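Local atomic coordinates of cell division protein FtsI/penicillin binding protein 2 (Legionella pneumophila subsp. pneumophila ATCC 43290, PDB entry 4ZTK), a protein that probably acts as a D,D-transpeptidase that cross-links peptidoglycan peptides during cell division, as in other penicillin-binding proteins of the FtsI family. Residues K154-E157 and D161-S164; S195-A200 and H204-G209. One frame throughout, in Å; residues are numbered along the deposited sequence.

Contact 1 of 2, residues K154-E157 and D161-S164; sequences KLTE and DMNS
The side chain of Met162, present as selenomethionine, reaches back onto the last turn of helix 148-157 and lies against Leu155 and Thr156. Its CB sits 3.6 Å from Thr156 OG1. CG, held anti to the carbonyl carbon of Met162 (chi1 -52°), comes closer still, 3.5 Å from Thr156 OG1, and the two side chains run antiparallel alongside each other. Bends at chi2 and chi3 then curl the chain over Leu155. The selenium rests against that leucine, with SE 3.9 Å from Leu155 CB and equally far from its CD2. The terminal methyl finishes the path, Met162 CE resting 3.8 Å from Leu155 CD2. Further in, Leu155 packs on Ile82 and on Phe85 and Ile86 of helix 83-92, the helix that opens with the lysine of what is probably the SxxK motif of the penicillin-binding transpeptidase fold. The contact lays the loop that leaves helix 148-157 against the C-terminal turn of that helix, in the helical part of the domain, and on its loop side Met162 also touches Ile185.

Beside this apolar strip runs a polar one. A water donates to Thr156 OG1 and to Asn163 OD1 and accepts from the backbone N of Met162, the short leg being 2.7 Å from the water oxygen to Met162 N. The Thr156 hydroxyl also bonds to Arg152 O, one turn back in its helix. Within the loop, Asp161 OD1 makes an Asx turn with Asn163 N, which it takes nearly along its C-O axis at 2.7 Å, and it also accepts Ser164 N, 27° out of the carboxylate plane on the syn side, completing an Asx motif.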
ATOM      1  N   LYS A 154     -10.078 -14.618  -1.840  1.00 38.67           N
ATOM      2  CA  LYS A 154      -9.608 -13.632  -2.804  1.00 35.76           C
ATOM      3  C   LYS A 154      -8.383 -12.873  -2.299  1.00 31.38           C
ATOM      4  O   LYS A 154      -7.459 -12.607  -3.066  1.00 33.13           O
ATOM      5  CB  LYS A 154     -10.731 -12.676  -3.223  1.00 33.67           C
ATOM      6  CG  LYS A 154     -10.346 -11.731  -4.360  1.00 36.96           C
ATOM      7  CD  LYS A 154      -9.913 -12.495  -5.606  1.00 33.51           C
ATOM      8  CE  LYS A 154     -11.037 -13.356  -6.151  1.00 33.83           C
ATOM      9  NZ  LYS A 154     -10.563 -14.222  -7.263  1.00 40.47           N
ATOM     10  N   LEU A 155      -8.357 -12.537  -1.012  1.00 28.45           N
ATOM     11  CA  LEU A 155      -7.192 -11.838  -0.466  1.00 26.76           C
ATOM     12  C   LEU A 155      -5.966 -12.754  -0.420  1.00 30.78           C
ATOM     13  O   LEU A 155      -4.834 -12.298  -0.595  1.00 33.06           O
ATOM     14  CB  LEU A 155      -7.481 -11.235   0.910  1.00 34.43           C
ATOM     15  CG  LEU A 155      -7.816  -9.738   0.865  1.00 40.63           C
ATOM     16  CD1 LEU A 155      -9.074  -9.481   0.042  1.00 34.46           C
ATOM     17  CD2 LEU A 155      -7.956  -9.162   2.266  1.00 34.16           C
ATOM     18  N   THR A 156      -6.199 -14.044  -0.197  1.00 24.95           N
ATOM     19  CA  THR A 156      -5.120 -15.021  -0.233  1.00 28.85           C
ATOM     20  C   THR A 156      -4.524 -15.066  -1.636  1.00 35.74           C
ATOM     21  O   THR A 156      -3.306 -15.080  -1.806  1.00 32.37           O
ATOM     22  CB  THR A 156      -5.608 -16.424   0.200  1.00 29.23           C
ATOM     23  OG1 THR A 156      -5.894 -16.409   1.604  1.00 32.94           O
ATOM     24  CG2 THR A 156      -4.546 -17.496  -0.085  1.00 28.92           C
ATOM     25  N   GLU A 157      -5.395 -15.059  -2.637  1.00 30.67           N
ATOM     26  CA  GLU A 157      -4.959 -15.030  -4.028  1.00 31.32           C
ATOM     27  C   GLU A 157      -4.170 -13.773  -4.389  1.00 29.82           C
ATOM     28  O   GLU A 157      -3.357 -13.795  -5.313  1.00 34.31           O
ATOM     29  CB  GLU A 157      -6.157 -15.195  -4.963  1.00 35.36           C
ATOM     30  CG  GLU A 157      -6.731 -16.601  -4.953  1.00 47.13           C
ATOM     31  CD  GLU A 157      -7.954 -16.743  -5.838  1.00 61.28           C
ATOM     32  OE1 GLU A 157      -8.565 -17.833  -5.838  1.00 69.99           O
ATOM     33  OE2 GLU A 157      -8.307 -15.768  -6.533  1.00 66.87           O
ATOM     34  N   ASP A 161      -1.628 -13.091   3.720  1.00 30.40           N
ATOM     35  CA  ASP A 161      -1.760 -14.145   4.718  1.00 31.98           C
ATOM     36  C   ASP A 161      -3.088 -13.989   5.457  1.00 34.17           C
ATOM     37  O   ASP A 161      -3.233 -13.116   6.305  1.00 35.59           O
ATOM     38  CB  ASP A 161      -0.596 -14.052   5.705  1.00 32.65           C
ATOM     39  CG  ASP A 161      -0.642 -15.117   6.794  1.00 37.65           C
ATOM     40  OD1 ASP A 161      -1.633 -15.875   6.909  1.00 40.47           O
ATOM     41  OD2 ASP A 161       0.343 -15.186   7.554  1.00 40.28           O
HETATM   42  N   MSE A 162      -4.048 -14.849   5.144  1.00 36.20           N
HETATM   43  CA  MSE A 162      -5.332 -14.832   5.832  1.00 30.14           C
HETATM   44  C   MSE A 162      -5.439 -16.035   6.762  1.00 40.54           C
HETATM   45  O   MSE A 162      -6.535 -16.512   7.060  1.00 44.62           O
HETATM   46  CB  MSE A 162      -6.471 -14.834   4.817  1.00 30.48           C
HETATM   47  CG  MSE A 162      -6.332 -13.747   3.764  1.00 28.38           C
HETATM   48 SE   MSE A 162      -6.385 -11.951   4.533  0.65 39.52          SE
HETATM   49  CE  MSE A 162      -8.295 -11.871   4.928  1.00 27.78           C
ATOM     50  N   ASN A 163      -4.288 -16.518   7.222  1.00 42.70           N
ATOM     51  CA  ASN A 163      -4.247 -17.710   8.067  1.00 48.98           C
ATOM     52  C   ASN A 163      -3.595 -17.498   9.431  1.00 47.64           C
ATOM     53  O   ASN A 163      -4.142 -17.918  10.442  1.00 49.68           O
ATOM     54  CB  ASN A 163      -3.568 -18.867   7.332  1.00 60.42           C
ATOM     55  CG  ASN A 163      -4.505 -19.580   6.375  1.00 74.65           C
ATOM     56  OD1 ASN A 163      -4.740 -19.119   5.258  1.00 75.46           O
ATOM     57  ND2 ASN A 163      -5.046 -20.715   6.812  1.00 81.00           N
ATOM     58  N   SER A 164      -2.435 -16.849   9.454  1.00 55.91           N
ATOM     59  CA  SER A 164      -1.687 -16.657  10.697  1.00 59.85           C
ATOM     60  C   SER A 164      -2.527 -16.014  11.784  1.00 67.52           C
ATOM     61  O   SER A 164      -2.835 -16.640  12.795  1.00 74.77           O
ATOM     62  CB  SER A 164      -0.453 -15.792  10.456  1.00 53.24           C
ATOM     63  OG  SER A 164       0.434 -16.418   9.550  1.00 64.93           O
TER
HETATM   64  O   HOH W   1      -3.734 -16.985   3.519  1.00 41.18           O

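Contact 2 of 2, residues S195-A200 and H204-G209; sequences SYAILA and HSFDRG
Ile198 and Phe206 meet at about a right angle, the isoleucine chain running across the end of the ring. Ile198 CG1 stands 3.8 Å from Phe206 CZ and approaches the ring obliquely, as does the methyl of Ala197, whose CB lies 3.7 Å from the same CZ. The ring edge itself points at the helix backbone, with Ala197 C in the ring plane and 3.8 Å from Phe206 CE2.

The two branches of Ile198 divide the work. CG1 is anti to the carbonyl carbon (chi1 -65°), and its CD1 extends to Ser205, 3.9 Å from Ser205 OG. CG2, anti to the backbone N, instead leans on the carbonyl of His204, with Ile198 CG2 3.6 Å from His204 O. Ile198 is thus flanked by three consecutive residues, His204 to Phe206, where strand 204-205 passes into a 3-10 turn.

That short strand pairs antiparallel with 211-212 as a small hairpin, joined by backbone bonds between Ser205 and Ser211. The contact packs its start and turn on the C-terminal end of helix 189-200, whose Ala197 also touches Val275 of the five-stranded sheet. Since van der Waals touches alone link the segments, their fit probably depends on shape and on burial of apolar surface.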
ATOM      1  N   SER A 195       1.522  -7.472  -3.903  1.00 25.29           N
ATOM      2  CA  SER A 195       0.068  -7.456  -3.999  1.00 26.29           C
ATOM      3  C   SER A 195      -0.399  -6.274  -4.847  1.00 28.39           C
ATOM      4  O   SER A 195      -1.280  -6.417  -5.695  1.00 24.35           O
ATOM      5  CB  SER A 195      -0.565  -7.410  -2.608  1.00 24.62           C
ATOM      6  OG  SER A 195      -0.240  -8.589  -1.887  1.00 31.45           O
ATOM      7  N   TYR A 196       0.197  -5.107  -4.626  1.00 25.34           N
ATOM      8  CA  TYR A 196      -0.130  -3.952  -5.454  1.00 25.82           C
ATOM      9  C   TYR A 196       0.329  -4.141  -6.905  1.00 27.65           C
ATOM     10  O   TYR A 196      -0.297  -3.629  -7.834  1.00 31.28           O
ATOM     11  CB  TYR A 196       0.413  -2.653  -4.845  1.00 27.69           C
ATOM     12  CG  TYR A 196      -0.584  -2.033  -3.898  1.00 28.16           C
ATOM     13  CD1 TYR A 196      -0.634  -2.411  -2.567  1.00 26.88           C
ATOM     14  CD2 TYR A 196      -1.505  -1.103  -4.349  1.00 27.67           C
ATOM     15  CE1 TYR A 196      -1.567  -1.862  -1.702  1.00 22.58           C
ATOM     16  CE2 TYR A 196      -2.441  -0.552  -3.499  1.00 27.62           C
ATOM     17  CZ  TYR A 196      -2.468  -0.939  -2.178  1.00 23.36           C
ATOM     18  OH  TYR A 196      -3.396  -0.394  -1.325  1.00 23.26           O
ATOM     19  N   ALA A 197       1.400  -4.903  -7.095  1.00 24.30           N
ATOM     20  CA  ALA A 197       1.886  -5.189  -8.442  1.00 29.15           C
ATOM     21  C   ALA A 197       0.830  -5.946  -9.246  1.00 35.69           C
ATOM     22  O   ALA A 197       0.730  -5.784 -10.460  1.00 35.56           O
ATOM     23  CB  ALA A 197       3.191  -5.968  -8.393  1.00 26.51           C
ATOM     24  N   ILE A 198       0.030  -6.755  -8.562  1.00 34.55           N
ATOM     25  CA  ILE A 198      -1.040  -7.488  -9.226  1.00 31.94           C
ATOM     26  C   ILE A 198      -2.068  -6.523  -9.826  1.00 31.97           C
ATOM     27  O   ILE A 198      -2.494  -6.683 -10.971  1.00 30.33           O
ATOM     28  CB  ILE A 198      -1.721  -8.488  -8.273  1.00 33.18           C
ATOM     29  CG1 ILE A 198      -0.721  -9.571  -7.854  1.00 33.28           C
ATOM     30  CG2 ILE A 198      -2.942  -9.115  -8.940  1.00 36.53           C
ATOM     31  CD1 ILE A 198      -1.292 -10.618  -6.916  1.00 33.96           C
ATOM     32  N   LEU A 199      -2.446  -5.512  -9.054  1.00 28.09           N
ATOM     33  CA  LEU A 199      -3.378  -4.499  -9.534  1.00 31.45           C
ATOM     34  C   LEU A 199      -2.779  -3.719 -10.697  1.00 33.20           C
ATOM     35  O   LEU A 199      -3.474  -3.393 -11.657  1.00 38.39           O
ATOM     36  CB  LEU A 199      -3.759  -3.537  -8.407  1.00 26.76           C
ATOM     37  CG  LEU A 199      -4.416  -4.148  -7.168  1.00 30.23           C
ATOM     38  CD1 LEU A 199      -4.631  -3.073  -6.107  1.00 27.17           C
ATOM     39  CD2 LEU A 199      -5.734  -4.828  -7.524  1.00 28.54           C
ATOM     40  N   ALA A 200      -1.484  -3.427 -10.608  1.00 28.74           N
ATOM     41  CA  ALA A 200      -0.793  -2.702 -11.661  1.00 33.60           C
ATOM     42  C   ALA A 200      -0.659  -3.563 -12.913  1.00 40.04           C
ATOM     43  O   ALA A 200      -0.514  -3.044 -14.016  1.00 40.70           O
ATOM     44  CB  ALA A 200       0.580  -2.237 -11.181  1.00 28.52           C
ATOM     45  N   HIS A 204      -3.721  -9.359 -13.022  1.00 33.53           N
ATOM     46  CA  HIS A 204      -3.108 -10.656 -13.307  1.00 37.55           C
ATOM     47  C   HIS A 204      -1.953 -10.914 -12.351  1.00 37.01           C
ATOM     48  O   HIS A 204      -1.208  -9.999 -12.004  1.00 36.22           O
ATOM     49  CB  HIS A 204      -2.594 -10.713 -14.748  1.00 38.49           C
ATOM     50  CG  HIS A 204      -3.677 -10.820 -15.774  1.00 54.70           C
ATOM     51  ND1 HIS A 204      -4.475  -9.754 -16.129  1.00 58.34           N
ATOM     52  CD2 HIS A 204      -4.100 -11.869 -16.518  1.00 54.60           C
ATOM     53  CE1 HIS A 204      -5.342 -10.141 -17.049  1.00 60.61           C
ATOM     54  NE2 HIS A 204      -5.135 -11.421 -17.302  1.00 56.30           N
ATOM     55  N   SER A 205      -1.799 -12.162 -11.932  1.00 38.14           N
ATOM     56  CA  SER A 205      -0.703 -12.513 -11.042  1.00 46.59           C
ATOM     57  C   SER A 205       0.388 -13.308 -11.738  1.00 50.98           C
ATOM     58  O   SER A 205       0.221 -14.491 -12.031  1.00 62.89           O
ATOM     59  CB  SER A 205      -1.198 -13.296  -9.832  1.00 55.71           C
ATOM     60  OG  SER A 205      -0.101 -13.666  -9.016  1.00 56.15           O
ATOM     61  N   PHE A 206       1.495 -12.623 -11.990  1.00 44.90           N
ATOM     62  CA  PHE A 206       2.756 -13.190 -12.453  1.00 51.61           C
ATOM     63  C   PHE A 206       3.111 -14.510 -11.766  1.00 61.08           C
ATOM     64  O   PHE A 206       3.365 -15.515 -12.432  1.00 54.51           O
ATOM     65  CB  PHE A 206       3.854 -12.165 -12.179  1.00 53.75           C
ATOM     66  CG  PHE A 206       3.542 -11.263 -11.010  1.00 60.93           C
ATOM     67  CD1 PHE A 206       3.896 -11.627  -9.719  1.00 62.76           C
ATOM     68  CD2 PHE A 206       2.867 -10.065 -11.200  1.00 55.02           C
ATOM     69  CE1 PHE A 206       3.597 -10.812  -8.647  1.00 59.03           C
ATOM     70  CE2 PHE A 206       2.567  -9.251 -10.135  1.00 45.36           C
ATOM     71  CZ  PHE A 206       2.935  -9.622  -8.857  1.00 52.95           C
ATOM     72  N   ASP A 207       3.118 -14.498 -10.433  1.00 70.35           N
ATOM     73  CA  ASP A 207       3.494 -15.664  -9.629  1.00 77.61           C
ATOM     74  C   ASP A 207       2.579 -16.870  -9.861  1.00 76.46           C
ATOM     75  O   ASP A 207       2.936 -18.001  -9.529  1.00 74.93           O
ATOM     76  CB  ASP A 207       3.523 -15.306  -8.137  1.00 79.93           C
ATOM     77  CG  ASP A 207       4.623 -14.315  -7.790  1.00 85.08           C
ATOM     78  OD1 ASP A 207       5.614 -14.236  -8.546  1.00 86.48           O
ATOM     79  OD2 ASP A 207       4.500 -13.619  -6.759  1.00 85.92           O
ATOM     80  N   ARG A 208       1.400 -16.621 -10.421  1.00 73.81           N
ATOM     81  CA  ARG A 208       0.483 -17.691 -10.785  1.00 73.35           C
ATOM     82  C   ARG A 208       0.398 -17.863 -12.300  1.00 73.30           C
ATOM     83  O   ARG A 208      -0.676 -18.119 -12.844  1.00 79.91           O
ATOM     84  CB  ARG A 208      -0.906 -17.444 -10.200  1.00 75.52           C
ATOM     85  CG  ARG A 208      -1.030 -17.798  -8.728  1.00 83.78           C
ATOM     86  CD  ARG A 208      -2.483 -17.762  -8.294  1.00 91.44           C
ATOM     87  NE  ARG A 208      -3.330 -18.522  -9.210  1.00 97.52           N
ATOM     88  CZ  ARG A 208      -4.658 -18.513  -9.183  1.00 96.44           C
ATOM     89  NH1 ARG A 208      -5.346 -19.234 -10.059  1.00 95.70           N
ATOM     90  NH2 ARG A 208      -5.301 -17.781  -8.284  1.00 95.16           N
ATOM     91  N   GLY A 209       1.537 -17.721 -12.971  1.00 64.43           N
ATOM     92  CA  GLY A 209       1.609 -17.885 -14.413  1.00 70.70           C
ATOM     93  C   GLY A 209       0.781 -16.859 -15.162  1.00 72.94           C
ATOM     94  O   GLY A 209       0.199 -17.159 -16.204  1.00 78.08           O
TER

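Following the chain, helix 148-157 ends and contact 1 closes the loop after it at once, three residues separating its segments. The chain continues through helix 172-181 and enters helix 189-200, where contact 2 closes a second, equally short return into the hairpin of strands 204-205 and 211-212. The two follow in series and neither nest nor cross. Their centres lie about 15 Å apart, yet they touch: Glu157 O is 4.1 Å from Ile198 CD1, and Glu157 packs on the poorly ordered Arg208. Leu155 of contact 1 and Ser195, Tyr196 and Leu199 of contact 2 all reach Phe85, so both helices pack on helix 83-92. Contact 2 additionally borders the central sheet.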